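Cellulosomal scaffoldin (Bacteroides cellulosolvens, PDB 1TYJ) is a type-II cohesin module of a cellulosomal scaffoldin, a beta-sandwich domain that probably binds dockerin modules in cellulosome assembly. Local coordinates at residues N138-D142 against G143-F147; E120-A123 against E124-L128. One frame throughout, in Å; residues are numbered along the deposited sequence.

Interaction 1 (N138-D142 against G143-F147)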
ATOM      1  N   ASN A 138      -2.978  -9.641 -13.270  1.00 44.28           N
ATOM      2  CA  ASN A 138      -3.493  -9.319 -14.608  1.00 42.76           C
ATOM      3  C   ASN A 138      -4.518  -8.192 -14.629  1.00 40.48           C
ATOM      4  O   ASN A 138      -5.400  -8.106 -13.767  1.00 40.45           O
ATOM      5  CB  ASN A 138      -4.000 -10.553 -15.363  1.00 44.12           C
ATOM      6  CG  ASN A 138      -2.972 -11.077 -16.378  1.00 46.75           C
ATOM      7  OD1 ASN A 138      -1.957 -11.698 -16.003  1.00 49.23           O
ATOM      8  ND2 ASN A 138      -3.224 -10.816 -17.669  1.00 48.34           N
ATOM      9  N   ASN A 139      -4.389  -7.328 -15.629  1.00 37.41           N
ATOM     10  CA  ASN A 139      -5.258  -6.168 -15.764  1.00 35.51           C
ATOM     11  C   ASN A 139      -4.984  -5.138 -14.661  1.00 32.76           C
ATOM     12  O   ASN A 139      -5.859  -4.305 -14.396  1.00 33.01           O
ATOM     13  CB  ASN A 139      -6.758  -6.521 -15.685  1.00 36.52           C
ATOM     14  CG  ASN A 139      -7.128  -7.819 -16.390  1.00 39.68           C
ATOM     15  OD1 ASN A 139      -7.280  -7.841 -17.606  1.00 43.06           O
ATOM     16  ND2 ASN A 139      -7.340  -8.896 -15.612  1.00 41.51           N
ATOM     17  N   ALA A 140      -3.817  -5.197 -13.998  1.00 28.87           N
ATOM     18  CA  ALA A 140      -3.533  -4.214 -12.956  1.00 25.64           C
ATOM     19  C   ALA A 140      -3.465  -2.816 -13.548  1.00 24.73           C
ATOM     20  O   ALA A 140      -3.188  -2.656 -14.752  1.00 23.84           O
ATOM     21  CB  ALA A 140      -2.248  -4.534 -12.208  1.00 25.42           C
ATOM     22  N   VAL A 141      -3.711  -1.819 -12.717  1.00 22.60           N
ATOM     23  CA  VAL A 141      -3.537  -0.426 -13.095  1.00 22.92           C
ATOM     24  C   VAL A 141      -2.347   0.133 -12.342  1.00 21.35           C
ATOM     25  O   VAL A 141      -2.425   0.391 -11.130  1.00 19.41           O
ATOM     26  CB  VAL A 141      -4.793   0.406 -12.820  1.00 22.62           C
ATOM     27  CG1 VAL A 141      -4.599   1.866 -13.271  1.00 24.47           C
ATOM     28  CG2 VAL A 141      -6.018  -0.235 -13.493  1.00 23.95           C
ATOM     29  N   ASP A 142      -1.226   0.297 -13.046  1.00 21.03           N
ATOM     30  CA  ASP A 142       0.002   0.827 -12.422  1.00 21.10           C
ATOM     31  C   ASP A 142       0.309   0.112 -11.094  1.00 20.40           C
ATOM     32  O   ASP A 142       0.570   0.758 -10.059  1.00 20.67           O
ATOM     33  CB  ASP A 142      -0.100   2.344 -12.229  1.00 21.55           C
ATOM     34  CG  ASP A 142      -0.110   3.100 -13.562  1.00 25.64           C
ATOM     35  OD1 ASP A 142       0.192   2.462 -14.604  1.00 30.81           O
ATOM     36  OD2 ASP A 142      -0.460   4.304 -13.562  1.00 28.51           O
ATOM     37  N   GLY A 143       0.302  -1.229 -11.130  1.00 19.35           N
ATOM     38  CA  GLY A 143       0.653  -2.010  -9.941  1.00 19.54           C
ATOM     39  C   GLY A 143      -0.434  -2.052  -8.880  1.00 18.24           C
ATOM     40  O   GLY A 143      -0.139  -2.338  -7.701  1.00 20.28           O
ATOM     41  N   THR A 144      -1.677  -1.757  -9.246  1.00 17.28           N
ATOM     42  CA  THR A 144      -2.782  -1.822  -8.259  1.00 17.31           C
ATOM     43  C   THR A 144      -3.990  -2.577  -8.837  1.00 17.95           C
ATOM     44  O   THR A 144      -4.244  -2.525 -10.041  1.00 18.12           O
ATOM     45  CB  THR A 144      -3.251  -0.389  -7.858  1.00 16.88           C
ATOM     46  OG1 THR A 144      -3.955   0.241  -8.952  1.00 17.27           O
ATOM     47  CG2 THR A 144      -2.061   0.483  -7.406  1.00 16.43           C
ATOM     48  N   MET A 145      -4.752  -3.224  -7.965  1.00 15.57           N
ATOM     49  CA  MET A 145      -6.035  -3.794  -8.345  1.00 17.53           C
ATOM     50  C   MET A 145      -6.996  -3.327  -7.266  1.00 16.52           C
ATOM     51  O   MET A 145      -6.675  -3.429  -6.079  1.00 17.63           O
ATOM     52  CB  MET A 145      -5.975  -5.325  -8.381  1.00 17.89           C
ATOM     53  CG  MET A 145      -4.940  -5.845  -9.356  1.00 19.31           C
ATOM     54  SD  MET A 145      -4.754  -7.626  -9.190  1.00 27.17           S
ATOM     55  CE  MET A 145      -5.932  -8.144 -10.374  1.00 28.50           C
ATOM     56  N   LEU A 146      -8.158  -2.825  -7.679  1.00 15.96           N
ATOM     57  CA  LEU A 146      -9.197  -2.396  -6.758  1.00 16.14           C
ATOM     58  C   LEU A 146     -10.501  -3.061  -7.116  1.00 16.86           C
ATOM     59  O   LEU A 146     -10.815  -3.192  -8.310  1.00 17.26           O
ATOM     60  CB  LEU A 146      -9.376  -0.868  -6.812  1.00 16.57           C
ATOM     61  CG  LEU A 146      -8.160   0.031  -6.507  1.00 15.47           C
ATOM     62  CD1 LEU A 146      -8.595   1.513  -6.668  1.00 17.03           C
ATOM     63  CD2 LEU A 146      -7.623  -0.219  -5.059  1.00 17.78           C
ATOM     64  N   PHE A 147     -11.290  -3.390  -6.106  1.00 17.25           N
ATOM     65  CA  PHE A 147     -12.555  -4.105  -6.302  1.00 17.46           C
ATOM     66  C   PHE A 147     -13.676  -3.444  -5.573  1.00 17.66           C
ATOM     67  O   PHE A 147     -13.463  -2.750  -4.558  1.00 18.36           O
ATOM     68  CB  PHE A 147     -12.401  -5.563  -5.811  1.00 18.96           C
ATOM     69  CG  PHE A 147     -11.312  -6.282  -6.545  1.00 19.00           C
ATOM     70  CD1 PHE A 147      -9.993  -6.208  -6.093  1.00 19.66           C
ATOM     71  CD2 PHE A 147     -11.604  -6.969  -7.714  1.00 21.09           C
ATOM     72  CE1 PHE A 147      -8.949  -6.843  -6.838  1.00 19.65           C
ATOM     73  CE2 PHE A 147     -10.587  -7.621  -8.431  1.00 20.90           C
ATOM     74  CZ  PHE A 147      -9.270  -7.538  -7.992  1.00 19.89           C
TER

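Interaction 2 (E120-A123 against E124-L128)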
ATOM      1  N   GLU A 120      22.476   7.125   3.907  1.00 20.43           N
ATOM      2  CA  GLU A 120      22.187   8.539   3.690  1.00 21.99           C
ATOM      3  C   GLU A 120      21.506   8.805   2.336  1.00 20.16           C
ATOM      4  O   GLU A 120      21.983   8.374   1.283  1.00 20.32           O
ATOM      5  CB  GLU A 120      23.472   9.355   3.824  1.00 22.20           C
ATOM      6  CG  GLU A 120      23.256  10.873   3.693  1.00 25.81           C
ATOM      7  CD  GLU A 120      24.551  11.668   3.760  1.00 27.51           C
ATOM      8  OE1 GLU A 120      25.528  11.211   4.406  1.00 35.02           O
ATOM      9  OE2 GLU A 120      24.591  12.774   3.177  1.00 35.90           O
ATOM     10  N   ILE A 121      20.371   9.497   2.391  1.00 19.11           N
ATOM     11  CA  ILE A 121      19.646   9.843   1.141  1.00 19.40           C
ATOM     12  C   ILE A 121      20.427  10.918   0.388  1.00 20.32           C
ATOM     13  O   ILE A 121      20.885  11.882   0.985  1.00 20.13           O
ATOM     14  CB  ILE A 121      18.221  10.368   1.456  1.00 19.83           C
ATOM     15  CG1 ILE A 121      17.460   9.391   2.387  1.00 19.89           C
ATOM     16  CG2 ILE A 121      17.439  10.706   0.154  1.00 19.17           C
ATOM     17  CD1 ILE A 121      17.369   7.937   1.864  1.00 21.72           C
ATOM     18  N   PRO A 122      20.569  10.751  -0.940  1.00 20.55           N
ATOM     19  CA  PRO A 122      21.265  11.756  -1.770  1.00 22.09           C
ATOM     20  C   PRO A 122      20.540  13.108  -1.692  1.00 22.26           C
ATOM     21  O   PRO A 122      19.319  13.143  -1.522  1.00 22.42           O
ATOM     22  CB  PRO A 122      21.118  11.198  -3.176  1.00 22.89           C
ATOM     23  CG  PRO A 122      20.713   9.766  -3.032  1.00 24.02           C
ATOM     24  CD  PRO A 122      20.052   9.610  -1.712  1.00 21.78           C
ATOM     25  N   ALA A 123      21.275  14.215  -1.852  1.00 21.68           N
ATOM     26  CA  ALA A 123      20.696  15.574  -1.742  1.00 21.95           C
ATOM     27  C   ALA A 123      19.482  15.793  -2.648  1.00 20.31           C
ATOM     28  O   ALA A 123      18.561  16.487  -2.244  1.00 21.84           O
ATOM     29  CB  ALA A 123      21.754  16.656  -2.033  1.00 21.88           C
ATOM     30  N   GLU A 124      19.465  15.176  -3.828  1.00 20.68           N
ATOM     31  CA  GLU A 124      18.337  15.380  -4.761  1.00 21.00           C
ATOM     32  C   GLU A 124      17.062  14.606  -4.344  1.00 20.52           C
ATOM     33  O   GLU A 124      15.995  14.760  -4.987  1.00 19.62           O
ATOM     34  CB  GLU A 124      18.714  14.977  -6.190  1.00 20.88           C
ATOM     35  CG  GLU A 124      18.974  13.462  -6.393  1.00 23.44           C
ATOM     36  CD  GLU A 124      20.422  13.053  -6.128  1.00 28.67           C
ATOM     37  OE1 GLU A 124      20.756  11.938  -6.557  1.00 32.71           O
ATOM     38  OE2 GLU A 124      21.211  13.814  -5.498  1.00 29.66           O
ATOM     39  N   GLY A 125      17.183  13.805  -3.268  1.00 19.50           N
ATOM     40  CA  GLY A 125      16.086  12.940  -2.803  1.00 19.30           C
ATOM     41  C   GLY A 125      15.952  11.650  -3.607  1.00 19.92           C
ATOM     42  O   GLY A 125      16.602  11.453  -4.650  1.00 18.37           O
ATOM     43  N   ILE A 126      15.125  10.741  -3.093  1.00 19.13           N
ATOM     44  CA  ILE A 126      14.687   9.584  -3.839  1.00 19.23           C
ATOM     45  C   ILE A 126      13.179   9.446  -3.679  1.00 17.70           C
ATOM     46  O   ILE A 126      12.605   9.890  -2.684  1.00 18.48           O
ATOM     47  CB  ILE A 126      15.360   8.268  -3.342  1.00 18.53           C
ATOM     48  CG1 ILE A 126      14.950   7.937  -1.898  1.00 19.27           C
ATOM     49  CG2 ILE A 126      16.892   8.362  -3.421  1.00 19.82           C
ATOM     50  CD1 ILE A 126      15.380   6.504  -1.439  1.00 20.85           C
ATOM     51  N   LYS A 127      12.537   8.871  -4.687  1.00 17.56           N
ATOM     52  CA  LYS A 127      11.125   8.489  -4.589  1.00 17.10           C
ATOM     53  C   LYS A 127      11.013   7.516  -3.409  1.00 16.68           C
ATOM     54  O   LYS A 127      11.793   6.568  -3.302  1.00 17.97           O
ATOM     55  CB  LYS A 127      10.680   7.822  -5.892  1.00 16.65           C
ATOM     56  CG  LYS A 127      10.547   8.795  -7.064  1.00 20.48           C
ATOM     57  CD  LYS A 127      10.386   7.951  -8.345  1.00 24.48           C
ATOM     58  CE  LYS A 127      10.149   8.813  -9.584  1.00 28.28           C
ATOM     59  NZ  LYS A 127       9.898   7.922 -10.775  1.00 30.00           N
ATOM     60  N   LEU A 128      10.047   7.721  -2.529  1.00 15.80           N
ATOM     61  CA  LEU A 128       9.969   6.766  -1.402  1.00 16.11           C
ATOM     62  C   LEU A 128       9.638   5.345  -1.900  1.00 16.88           C
ATOM     63  O   LEU A 128      10.195   4.331  -1.407  1.00 18.27           O
ATOM     64  CB  LEU A 128       8.930   7.228  -0.390  1.00 17.43           C
ATOM     65  CG  LEU A 128       8.778   6.318   0.845  1.00 17.21           C
ATOM     66  CD1 LEU A 128      10.141   6.105   1.541  1.00 19.18           C
ATOM     67  CD2 LEU A 128       7.766   6.923   1.834  1.00 16.85           C
TER

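Interaction 1 (N138-D142 against G143-F147)
V141 and T144 hold each other through backbone and side chain across a tight chain reversal. The N-H of V141 points almost straight at T144 O, 2.8 Å away with an angle of 168° at the hydrogen, and it lies in the plane of that carbonyl. In the other direction V141 O accepts twice from T144. The hydroxyl OG1 donates to V141 O at 2.7 Å, in the carbonyl plane. The amide N of T144, at 3.0 Å from V141 O, makes a markedly bent bond and comes from above that plane, so the hydroxyl supplies the better aligned grip. With chi1 at 71°, OG1 of T144 is held between its own N and carbonyl carbon and faces back to V141; a threonine suits this place because it adds a donor where the amide alone is poorly aimed. Y159 OH is a further hydrogen-bonding partner of OG1, in a setting where T144 is buried. Within the loop, ND2 of N139 gives a weak hydrogen bond to N138 O.

The backbone angles of D142 and G143 are those of a type I' beta turn, which delivers the chain into strand 144-148. Both residues have positive phi, a shape that glycine adopts readily and that aspartate tolerates well. The D142 carboxylate leads off the turn to an exposed position, whereas the V141 side chain is buried, against Y159.

The remaining contacts are van der Waals in kind. The small methyl of A140 sits 3.6 Å from T144 O (CB to O) and also meets the methionine chain, CB of A140 lying 4.1 Å from M145 CG. A bend in that flexible chain at chi3, 91°, carries M145 CE to 3.4 Å from N138 O.

Interaction 2 (E120-A123 against E124-L128)
I121 and I126 meet by their ends, the two side chains crossing at about a right angle with CD1 of I121 4.1 Å from CD1 of I126. The other branch of I121 reaches back to the turn, its CG2 packing at 3.9 Å on CA of G125. I126 also uses two branches: while CG1 carries CD1 to I121, CG2 rests obliquely against the proline ring, 3.8 Å from P122 CD.

E124 folds back to the CB edge of that ring. Its chain leaves with chi1 at 67° and bends again at chi2, -88°, which brings the carboxylate back alongside P122; CB of P122 is 3.5 Å from OE1 of E124, and OE2 is equally near. This is a van der Waals contact made by an exposed residue; a glutamate's methylene chain can fold back while its charge stays at the surface.

The reversal that carries these side chains is a type I beta turn from P122 to G125, closed by G125 N donating to P122 O at 2.8 Å, from above the carbonyl plane. Proline's fixed phi stiffens the entry, and G125, with positive phi, suits the exit.

Beyond the turn, strand 126-131 pairs antiparallel with strand 166-169, where I121 and I126 both touch I167. Y43 lies against I121, P122 and I126, and L44 at the start of strand 44-48 adds a further contact to I126.

In the fold
Both contacts are chain reversals that lead into strands of one sheet in the cohesin beta sandwich. Interaction 2 comes first, between strand 108-117 of the other sheet and strand 126-131; interaction 1 follows, on the way from 126-131 into 144-148. These two successive strands both pair antiparallel with strand 30-38, which therefore links the regions. The contacts themselves do not touch: their centres are 28 Å apart and their nearest atoms about 11 Å. Interaction 2 is the more peripheral, about 20 Å from the chain centre against 12 Å for interaction 1. Interaction 2 lies on the passage from one sheet to the other; interaction 1 ends the loop joining two like-directed strands.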